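Local coordinates for DUF3829 domain-containing protein (Bacteroides thetaiotaomicron, PDB 3RH3), which is of unknown function but folds as an all-alpha, DUF3829-like protein and is probably made as a lipoprotein anchored to a bacterial membrane, at residues A[159-162]-A[163-167]; A[189-192]-A[193-196]; A[230-233]-A[234-238]. One frame throughout, in Å; residues are numbered along the deposited sequence.

Contact 1 of 3, residues A[159-162]-A[163-167]; sequences PLKD and QIMAM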
ATOM      1  N   PRO A 159       0.270   2.955 -28.027  1.00 54.44           N
ATOM      2  CA  PRO A 159      -0.742   4.000 -28.330  1.00 53.55           C
ATOM      3  C   PRO A 159      -1.570   4.448 -27.117  1.00 53.52           C
ATOM      4  O   PRO A 159      -2.012   5.590 -27.093  1.00 53.68           O
ATOM      5  CB  PRO A 159      -1.644   3.327 -29.370  1.00 56.20           C
ATOM      6  CG  PRO A 159      -0.802   2.258 -29.964  1.00 61.44           C
ATOM      7  CD  PRO A 159       0.068   1.758 -28.872  1.00 55.82           C
ATOM      8  N   LEU A 160      -1.764   3.577 -26.112  1.00 47.12           N
ATOM      9  CA  LEU A 160      -2.552   3.906 -24.919  1.00 45.19           C
ATOM     10  C   LEU A 160      -1.687   4.125 -23.678  1.00 50.12           C
ATOM     11  O   LEU A 160      -2.162   3.939 -22.538  1.00 50.48           O
ATOM     12  CB  LEU A 160      -3.590   2.812 -24.640  1.00 44.88           C
ATOM     13  CG  LEU A 160      -4.454   2.401 -25.812  1.00 51.77           C
ATOM     14  CD1 LEU A 160      -5.114   1.094 -25.534  1.00 52.74           C
ATOM     15  CD2 LEU A 160      -5.483   3.474 -26.146  1.00 54.38           C
ATOM     16  N   LYS A 161      -0.445   4.582 -23.887  1.00 45.87           N
ATOM     17  CA  LYS A 161       0.519   4.885 -22.826  1.00 44.06           C
ATOM     18  C   LYS A 161      -0.122   5.744 -21.722  1.00 46.56           C
ATOM     19  O   LYS A 161      -0.097   5.328 -20.560  1.00 44.38           O
ATOM     20  CB  LYS A 161       1.748   5.601 -23.423  1.00 46.89           C
ATOM     21  CG  LYS A 161       2.883   5.912 -22.449  1.00 55.95           C
ATOM     22  CD  LYS A 161       3.875   6.872 -23.080  1.00 64.19           C
ATOM     23  CE  LYS A 161       4.944   7.304 -22.121  1.00 79.52           C
ATOM     24  NZ  LYS A 161       4.977   8.785 -21.974  1.00 91.22           N
ATOM     25  N   ASP A 162      -0.739   6.901 -22.088  1.00 43.59           N
ATOM     26  CA  ASP A 162      -1.336   7.854 -21.140  1.00 42.66           C
ATOM     27  C   ASP A 162      -2.396   7.188 -20.260  1.00 44.84           C
ATOM     28  O   ASP A 162      -2.383   7.403 -19.044  1.00 43.41           O
ATOM     29  CB  ASP A 162      -1.948   9.058 -21.868  1.00 47.02           C
ATOM     30  CG  ASP A 162      -0.986   9.951 -22.642  1.00 64.65           C
ATOM     31  OD1 ASP A 162       0.250   9.765 -22.503  1.00 65.58           O
ATOM     32  OD2 ASP A 162      -1.471  10.853 -23.373  1.00 75.78           O
ATOM     33  N   GLN A 163      -3.288   6.373 -20.889  1.00 40.68           N
ATOM     34  CA  GLN A 163      -4.356   5.646 -20.218  0.67 39.43           C
ATOM     35  C   GLN A 163      -3.755   4.644 -19.199  1.00 41.66           C
ATOM     36  O   GLN A 163      -4.161   4.652 -18.043  1.00 40.05           O
ATOM     37  CB  GLN A 163      -5.253   4.932 -21.259  0.67 41.58           C
ATOM     38  CG  GLN A 163      -6.150   5.881 -22.089  0.67 51.56           C
ATOM     39  CD  GLN A 163      -5.517   6.525 -23.321  0.67 55.96           C
ATOM     40  OE1 GLN A 163      -4.285   6.635 -23.468  0.67 46.10           O
ATOM     41  NE2 GLN A 163      -6.364   7.059 -24.196  0.67 32.38           N
ATOM     42  N   ILE A 164      -2.773   3.801 -19.631  1.00 38.97           N
ATOM     43  CA  ILE A 164      -2.101   2.792 -18.799  1.00 37.40           C
ATOM     44  C   ILE A 164      -1.371   3.459 -17.625  1.00 40.27           C
ATOM     45  O   ILE A 164      -1.531   3.023 -16.473  1.00 38.70           O
ATOM     46  CB  ILE A 164      -1.152   1.900 -19.650  1.00 40.32           C
ATOM     47  CG1 ILE A 164      -1.986   1.049 -20.649  1.00 40.22           C
ATOM     48  CG2 ILE A 164      -0.262   0.995 -18.744  1.00 39.55           C
ATOM     49  CD1 ILE A 164      -1.310   0.693 -21.930  1.00 41.54           C
HETATM   50  N   MSE A 165      -0.585   4.507 -17.914  1.00 37.05           N
HETATM   51  CA  MSE A 165       0.157   5.288 -16.907  0.50 34.99           C
HETATM   52  C   MSE A 165      -0.804   5.842 -15.849  1.00 38.69           C
HETATM   53  O   MSE A 165      -0.539   5.744 -14.658  1.00 37.19           O
HETATM   54  CB  MSE A 165       0.938   6.457 -17.559  0.50 37.29           C
HETATM   55  CG  MSE A 165       2.081   6.020 -18.471  0.50 44.02           C
HETATM   56 SE   MSE A 165       3.387   4.876 -17.607  0.38 49.39          SE
HETATM   57  CE  MSE A 165       4.222   6.229 -16.509  0.50 44.95           C
ATOM     58  N   ALA A 166      -1.953   6.417 -16.301  1.00 36.30           N
ATOM     59  CA  ALA A 166      -2.944   6.992 -15.389  1.00 34.90           C
ATOM     60  C   ALA A 166      -3.507   5.935 -14.435  1.00 38.78           C
ATOM     61  O   ALA A 166      -3.571   6.163 -13.219  1.00 38.34           O
ATOM     62  CB  ALA A 166      -4.068   7.641 -16.167  1.00 35.95           C
HETATM   63  N   MSE A 167      -3.884   4.772 -14.972  1.00 34.77           N
HETATM   64  CA  MSE A 167      -4.457   3.704 -14.145  1.00 33.84           C
HETATM   65  C   MSE A 167      -3.450   3.215 -13.125  1.00 40.81           C
HETATM   66  O   MSE A 167      -3.803   3.099 -11.956  1.00 42.70           O
HETATM   67  CB  MSE A 167      -4.965   2.544 -14.997  1.00 35.05           C
HETATM   68  CG  MSE A 167      -6.223   2.872 -15.725  1.00 39.60           C
HETATM   69 SE   MSE A 167      -7.011   1.339 -16.632  0.75 43.72          SE
HETATM   70  CE  MSE A 167      -6.098   1.515 -18.342  1.00 42.51           C
TER
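Leu-160 and Ile-164 are joined by a backbone hydrogen bond and by apolar side-chain contact. The backbone part is the usual i to i+4 pattern: Ile-164 N donates to Leu-160 O (3.0 Å), Met-165 N to Lys-161 O (2.8 Å) and Ala-166 N to Asp-162 O (2.9 Å). The first two bonds are almost straight, 172° at the hydrogen; the third is more bent.

Among the apolar contacts, Ile-164 has CG1 beside its own backbone N (chi1 -66°), which carries CD1 back toward the preceding turn. There CD1 lies 4.1 Å from Leu-160 CB, and it also approaches Leu-160 O to 3.4 Å. Lys-161 and Met-165, the latter a selenomethionine, run alongside each other in the same direction, with Lys-161 CG 4.1 Å from Met-165 CG, though Met-165 has a second conformer. Both reach Ser-152 of helix 115-154.

These residues start helix 161-181, with Leu-160 at the N-cap. A leucine has no polar side-chain atom with which to cap the first N-H groups; its side chain packs instead against Tyr-215 and Glu-218. Asp-162 follows in the first turn, where a negative charge is likely to be favoured by the helix dipole.

Gln-163 packs its amide against the turn. In one of its two conformers the chain bends at chi2 (84°), bringing OE1 to 3.5 Å from Leu-160 CA and 3.7 Å from Asp-162 CB. Its polar contact is made by NE2, a weak hydrogen bond with Pro-210 O, a use for an amide at this buried position.

Contact 2 of 3, residues A[189-192]-A[193-196]; sequences GVRI and DLKM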
ATOM      1  N   GLY A 189      -6.560  10.379   9.174  1.00 34.04           N
ATOM      2  CA  GLY A 189      -7.507  11.208   8.445  1.00 31.32           C
ATOM      3  C   GLY A 189      -6.917  12.253   7.523  1.00 35.88           C
ATOM      4  O   GLY A 189      -7.241  12.299   6.336  1.00 34.95           O
ATOM      5  N   VAL A 190      -6.046  13.091   8.074  1.00 34.63           N
ATOM      6  CA  VAL A 190      -5.401  14.198   7.397  1.00 34.25           C
ATOM      7  C   VAL A 190      -4.580  13.680   6.199  1.00 37.76           C
ATOM      8  O   VAL A 190      -4.691  14.242   5.102  1.00 36.76           O
ATOM      9  CB  VAL A 190      -4.572  15.050   8.421  1.00 39.69           C
ATOM     10  CG1 VAL A 190      -3.372  14.279   9.001  1.00 40.26           C
ATOM     11  CG2 VAL A 190      -4.140  16.390   7.831  1.00 39.21           C
ATOM     12  N   ARG A 191      -3.803  12.580   6.381  1.00 35.20           N
ATOM     13  CA  ARG A 191      -3.039  11.996   5.292  1.00 33.30           C
ATOM     14  C   ARG A 191      -4.007  11.329   4.299  1.00 37.50           C
ATOM     15  O   ARG A 191      -3.828  11.504   3.087  1.00 37.08           O
ATOM     16  CB  ARG A 191      -1.972  11.032   5.819  1.00 37.46           C
ATOM     17  CG  ARG A 191      -0.877  11.745   6.619  1.00 41.03           C
ATOM     18  CD  ARG A 191       0.471  11.508   6.016  1.00 51.42           C
ATOM     19  NE  ARG A 191       1.461  12.402   6.607  1.00 69.59           N
ATOM     20  CZ  ARG A 191       2.078  13.389   5.963  1.00 75.63           C
ATOM     21  NH1 ARG A 191       1.829  13.610   4.677  1.00 54.12           N
ATOM     22  NH2 ARG A 191       2.969  14.146   6.592  1.00 61.91           N
ATOM     23  N   ILE A 192      -5.093  10.670   4.778  1.00 33.92           N
ATOM     24  CA  ILE A 192      -6.085  10.127   3.839  1.00 32.92           C
ATOM     25  C   ILE A 192      -6.602  11.287   2.967  1.00 38.34           C
ATOM     26  O   ILE A 192      -6.624  11.132   1.740  1.00 36.92           O
ATOM     27  CB  ILE A 192      -7.254   9.339   4.486  1.00 35.87           C
ATOM     28  CG1 ILE A 192      -6.782   8.024   5.121  1.00 37.31           C
ATOM     29  CG2 ILE A 192      -8.405   9.074   3.486  1.00 32.92           C
ATOM     30  CD1 ILE A 192      -7.679   7.576   6.299  1.00 34.10           C
ATOM     31  N   ASP A 193      -6.994  12.444   3.602  1.00 34.01           N
ATOM     32  CA  ASP A 193      -7.522  13.595   2.879  1.00 34.20           C
ATOM     33  C   ASP A 193      -6.525  14.112   1.838  1.00 36.57           C
ATOM     34  O   ASP A 193      -6.924  14.372   0.713  1.00 32.98           O
ATOM     35  CB  ASP A 193      -7.954  14.724   3.829  1.00 37.31           C
ATOM     36  CG  ASP A 193      -9.042  14.322   4.823  1.00 48.84           C
ATOM     37  OD1 ASP A 193      -9.815  13.364   4.516  1.00 47.65           O
ATOM     38  OD2 ASP A 193      -9.082  14.919   5.942  1.00 50.70           O
ATOM     39  N   LEU A 194      -5.227  14.226   2.199  1.00 36.38           N
ATOM     40  CA  LEU A 194      -4.205  14.675   1.266  1.00 36.59           C
ATOM     41  C   LEU A 194      -4.113  13.712   0.089  1.00 38.22           C
ATOM     42  O   LEU A 194      -4.044  14.161  -1.050  1.00 38.05           O
ATOM     43  CB  LEU A 194      -2.834  14.817   1.949  1.00 37.65           C
ATOM     44  CG  LEU A 194      -2.699  16.028   2.878  1.00 42.31           C
ATOM     45  CD1 LEU A 194      -1.569  15.816   3.845  1.00 42.73           C
ATOM     46  CD2 LEU A 194      -2.503  17.283   2.091  1.00 40.27           C
ATOM     47  N   LYS A 195      -4.166  12.410   0.347  1.00 34.63           N
ATOM     48  CA  LYS A 195      -4.093  11.413  -0.742  1.00 35.15           C
ATOM     49  C   LYS A 195      -5.385  11.382  -1.583  1.00 36.66           C
ATOM     50  O   LYS A 195      -5.320  11.115  -2.789  1.00 37.25           O
ATOM     51  CB  LYS A 195      -3.743  10.007  -0.219  1.00 37.46           C
ATOM     52  CG  LYS A 195      -2.304   9.867   0.259  1.00 39.89           C
ATOM     53  CD  LYS A 195      -1.331   9.573  -0.872  1.00 44.46           C
ATOM     54  CE  LYS A 195       0.096   9.795  -0.418  1.00 50.46           C
ATOM     55  NZ  LYS A 195       1.078   9.104  -1.288  1.00 68.37           N
HETATM   56  N   MSE A 196      -6.527  11.720  -0.983  1.00 29.39           N
HETATM   57  CA  MSE A 196      -7.792  11.782  -1.715  1.00 27.61           C
HETATM   58  C   MSE A 196      -7.778  12.968  -2.687  1.00 33.56           C
HETATM   59  O   MSE A 196      -8.223  12.813  -3.822  1.00 31.63           O
HETATM   60  CB  MSE A 196      -8.969  11.853  -0.765  1.00 28.89           C
HETATM   61  CG  MSE A 196      -9.173  10.536  -0.032  1.00 33.28           C
HETATM   62 SE   MSE A 196     -10.213   9.257  -1.104  0.75 36.11          SE
HETATM   63  CE  MSE A 196     -11.931  10.156  -0.918  1.00 30.75           C
TER
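Asp-193 stands one helical turn after Gly-189, and its N donates to Gly-189 O at 2.7 Å. Its carboxylate leans back toward the same carbonyl: CG is beside the backbone N (chi1 -60°), and OD2 comes to 3.2 Å from Gly-189 O. Two acceptors meet there and do not bond; the charge is answered by Arg-240, whose NH2 forms a salt bridge with OD2. That partner gives a carboxylate good reason to be here, while the glycine, lacking a side chain, adds no bulk beside it.

Leu-194 comes next, with N bonded to Val-190 O at 3.0 Å. Its CD1 also meets Arg-191 NH1 at 4.1 Å, the two side chains crossing at a slant; this is a loose van der Waals contact, with the methyl meeting the guanidinium obliquely.

Lys-195 N bonds to Arg-191 O (2.9 Å). Its CB and CG lie close to that oxygen, after which a bend at chi2 (-84°) leads the chain away from 189-192. The lysine suits a boundary position, since its carbons can rest against Ile-177.

Met-196, a selenomethionine, closes the run. Its N donates to Ile-192 O at 2.8 Å, and its CG packs at 3.9 Å from Ile-192 CG2, the two side chains side by side and pointing the same way. The branched isoleucine fills space close to the backbone and touches Ile-177 and Leu-180, whereas the flexible methionine reaches Met-233 of helix 216-240. An i, i+4 apolar pair facing helices 161-181 and 216-240, with polar residues such as Asp-193 on other sides of the helix, is the pattern of an amphipathic helix in an up-and-down helical bundle.

Contact 3 of 3, residues A[230-233]-A[234-238]; sequences KSFM and NDMQK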
ATOM      1  N   LYS A 230     -14.092   6.534  -8.631  1.00 38.52           N
ATOM      2  CA  LYS A 230     -15.110   7.418  -8.012  1.00 37.65           C
ATOM      3  C   LYS A 230     -15.898   6.650  -6.952  1.00 38.78           C
ATOM      4  O   LYS A 230     -16.162   7.198  -5.906  1.00 36.51           O
ATOM      5  CB  LYS A 230     -16.075   8.023  -9.043  1.00 40.32           C
ATOM      6  CG  LYS A 230     -15.410   8.840 -10.135  1.00 56.32           C
ATOM      7  CD  LYS A 230     -16.297   9.010 -11.371  1.00 69.31           C
ATOM      8  CE  LYS A 230     -15.454   9.215 -12.606  1.00 79.60           C
ATOM      9  NZ  LYS A 230     -16.228   9.043 -13.862  1.00 91.36           N
ATOM     10  N   SER A 231     -16.213   5.359  -7.195  1.00 36.80           N
ATOM     11  CA  SER A 231     -16.938   4.525  -6.225  1.00 35.92           C
ATOM     12  C   SER A 231     -16.103   4.313  -5.000  1.00 37.51           C
ATOM     13  O   SER A 231     -16.614   4.392  -3.891  1.00 38.28           O
ATOM     14  CB  SER A 231     -17.313   3.179  -6.834  1.00 36.72           C
ATOM     15  OG  SER A 231     -18.423   3.414  -7.669  1.00 39.27           O
ATOM     16  N   PHE A 232     -14.809   4.057  -5.201  1.00 32.92           N
ATOM     17  CA  PHE A 232     -13.848   3.863  -4.116  1.00 31.25           C
ATOM     18  C   PHE A 232     -13.802   5.114  -3.273  1.00 33.76           C
ATOM     19  O   PHE A 232     -13.846   5.055  -2.046  1.00 34.81           O
ATOM     20  CB  PHE A 232     -12.431   3.487  -4.639  1.00 31.81           C
ATOM     21  CG  PHE A 232     -11.413   3.602  -3.538  1.00 32.91           C
ATOM     22  CD1 PHE A 232     -11.326   2.630  -2.545  1.00 35.76           C
ATOM     23  CD2 PHE A 232     -10.636   4.755  -3.404  1.00 34.69           C
ATOM     24  CE1 PHE A 232     -10.432   2.778  -1.473  1.00 36.63           C
ATOM     25  CE2 PHE A 232      -9.753   4.906  -2.321  1.00 36.62           C
ATOM     26  CZ  PHE A 232      -9.666   3.919  -1.361  1.00 34.26           C
HETATM   27  N   MSE A 233     -13.705   6.238  -3.934  1.00 29.26           N
HETATM   28  CA  MSE A 233     -13.641   7.552  -3.295  1.00 30.00           C
HETATM   29  C   MSE A 233     -14.894   7.878  -2.447  1.00 34.78           C
HETATM   30  O   MSE A 233     -14.748   8.442  -1.360  1.00 33.26           O
HETATM   31  CB  MSE A 233     -13.409   8.641  -4.354  1.00 30.83           C
HETATM   32  CG  MSE A 233     -11.950   8.667  -4.800  1.00 34.01           C
HETATM   33 SE   MSE A 233     -11.600  10.020  -6.131  0.75 38.52          SE
HETATM   34  CE  MSE A 233     -11.103  11.397  -5.046  1.00 35.03           C
ATOM     35  N   ASN A 234     -16.091   7.471  -2.917  1.00 33.42           N
ATOM     36  CA  ASN A 234     -17.332   7.658  -2.182  1.00 34.45           C
ATOM     37  C   ASN A 234     -17.341   6.773  -0.937  1.00 39.47           C
ATOM     38  O   ASN A 234     -17.724   7.235   0.146  1.00 38.91           O
ATOM     39  CB  ASN A 234     -18.550   7.353  -3.080  1.00 35.38           C
ATOM     40  CG  ASN A 234     -18.760   8.380  -4.174  1.00 54.29           C
ATOM     41  OD1 ASN A 234     -18.386   9.547  -4.061  1.00 46.87           O
ATOM     42  ND2 ASN A 234     -19.381   7.973  -5.256  1.00 46.53           N
ATOM     43  N   ASP A 235     -16.895   5.517  -1.096  1.00 35.50           N
ATOM     44  CA  ASP A 235     -16.831   4.542  -0.008  1.00 34.95           C
ATOM     45  C   ASP A 235     -15.774   4.973   1.026  1.00 37.91           C
ATOM     46  O   ASP A 235     -16.041   4.907   2.221  1.00 39.79           O
ATOM     47  CB  ASP A 235     -16.521   3.136  -0.556  1.00 34.87           C
ATOM     48  CG  ASP A 235     -17.592   2.509  -1.443  1.00 43.94           C
ATOM     49  OD1 ASP A 235     -18.619   3.194  -1.735  1.00 47.67           O
ATOM     50  OD2 ASP A 235     -17.430   1.324  -1.821  1.00 43.15           O
HETATM   51  N   MSE A 236     -14.607   5.453   0.573  1.00 31.69           N
HETATM   52  CA  MSE A 236     -13.530   5.874   1.472  1.00 28.65           C
HETATM   53  C   MSE A 236     -13.934   7.170   2.188  1.00 36.79           C
HETATM   54  O   MSE A 236     -13.697   7.255   3.386  1.00 38.26           O
HETATM   55  CB  MSE A 236     -12.168   5.992   0.755  1.00 27.74           C
HETATM   56  CG  MSE A 236     -11.015   6.398   1.683  1.00 30.46           C
HETATM   57 SE   MSE A 236     -10.868   5.298   3.334  0.75 33.45          SE
HETATM   58  CE  MSE A 236      -9.961   3.696   2.535  1.00 29.02           C
ATOM     59  N   GLN A 237     -14.608   8.138   1.512  1.00 33.14           N
ATOM     60  CA  GLN A 237     -15.037   9.369   2.210  1.00 33.36           C
ATOM     61  C   GLN A 237     -15.910   9.036   3.409  1.00 39.05           C
ATOM     62  O   GLN A 237     -15.731   9.621   4.474  1.00 39.22           O
ATOM     63  CB  GLN A 237     -15.826  10.288   1.289  1.00 34.47           C
ATOM     64  CG  GLN A 237     -15.028  11.359   0.614  1.00 51.41           C
ATOM     65  CD  GLN A 237     -15.915  12.530   0.265  1.00 70.66           C
ATOM     66  OE1 GLN A 237     -15.901  13.561   0.930  1.00 68.67           O
ATOM     67  NE2 GLN A 237     -16.706  12.398  -0.784  1.00 66.40           N
ATOM     68  N   LYS A 238     -16.856   8.082   3.212  1.00 34.82           N
ATOM     69  CA  LYS A 238     -17.800   7.607   4.215  1.00 36.00           C
ATOM     70  C   LYS A 238     -17.066   6.876   5.325  1.00 39.48           C
ATOM     71  O   LYS A 238     -17.366   7.103   6.491  1.00 40.09           O
ATOM     72  CB  LYS A 238     -18.869   6.686   3.571  1.00 39.03           C
ATOM     73  CG  LYS A 238     -19.948   6.181   4.554  1.00 52.73           C
ATOM     74  CD  LYS A 238     -20.555   4.847   4.128  1.00 57.42           C
ATOM     75  CE  LYS A 238     -20.912   3.974   5.311  1.00 69.60           C
ATOM     76  NZ  LYS A 238     -20.714   2.517   5.024  1.00 66.07           N
TER
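Phe-232 and Met-236, one turn apart, lie side by side and point the same way; the selenomethionine can be followed outward along the ring. Its CB sits 3.4 Å from Phe-232 O, the oxygen that accepts the bond from Met-236 N (2.8 Å). The same CB stands over one ring face, offset toward the rim, in a CH-pi contact 4.2 Å from the Phe-232 centroid and 24° off the normal. CG, placed opposite the backbone N (chi1 -179°), continues outward 4.2 Å from Phe-232 CZ.

This is the inward side of helix 216-240 in an all-alpha bundle: the phenylalanine also touches Val-174 and its ring makes an edge-to-face pair with Tyr-257, while Met-236 packs on Ile-177 and Met-253. Beyond CG the chain bends at chi2 (51°) and again at chi3, about the CG-SE bond. The methyl CE is thereby brought to 3.9 Å from Phe-232 CZ, and the unbranched, flexible side chain can follow the ring. With an alanine in place of Phe-232, CB and CE of Met-236 would probably lose the ring they meet, and a gap would be likely to open beside Tyr-257.

Contacts 1, 2 and 3 come in series along the chain, each closing just one turn of its own helix, and none nests within or crosses another. Contact 1 starts helix 161-181, about 25 Å between centres from contact 2, which starts helix 189-207. The chain then reverses again into helix 216-240, where contact 3 lies toward the C-terminal end. Contacts 2 and 3 touch: Met-196 CE lies 3.7 Å from Gln-237 CG, and Ile-192 CG2 packs at 4.1 Å from Met-236 CG. Contact 1 touches neither, but its helix runs on to Ile-177, which meets Ile-192 and Met-236; helix 189-207 runs antiparallel to the other two, and the three share apolar contacts there.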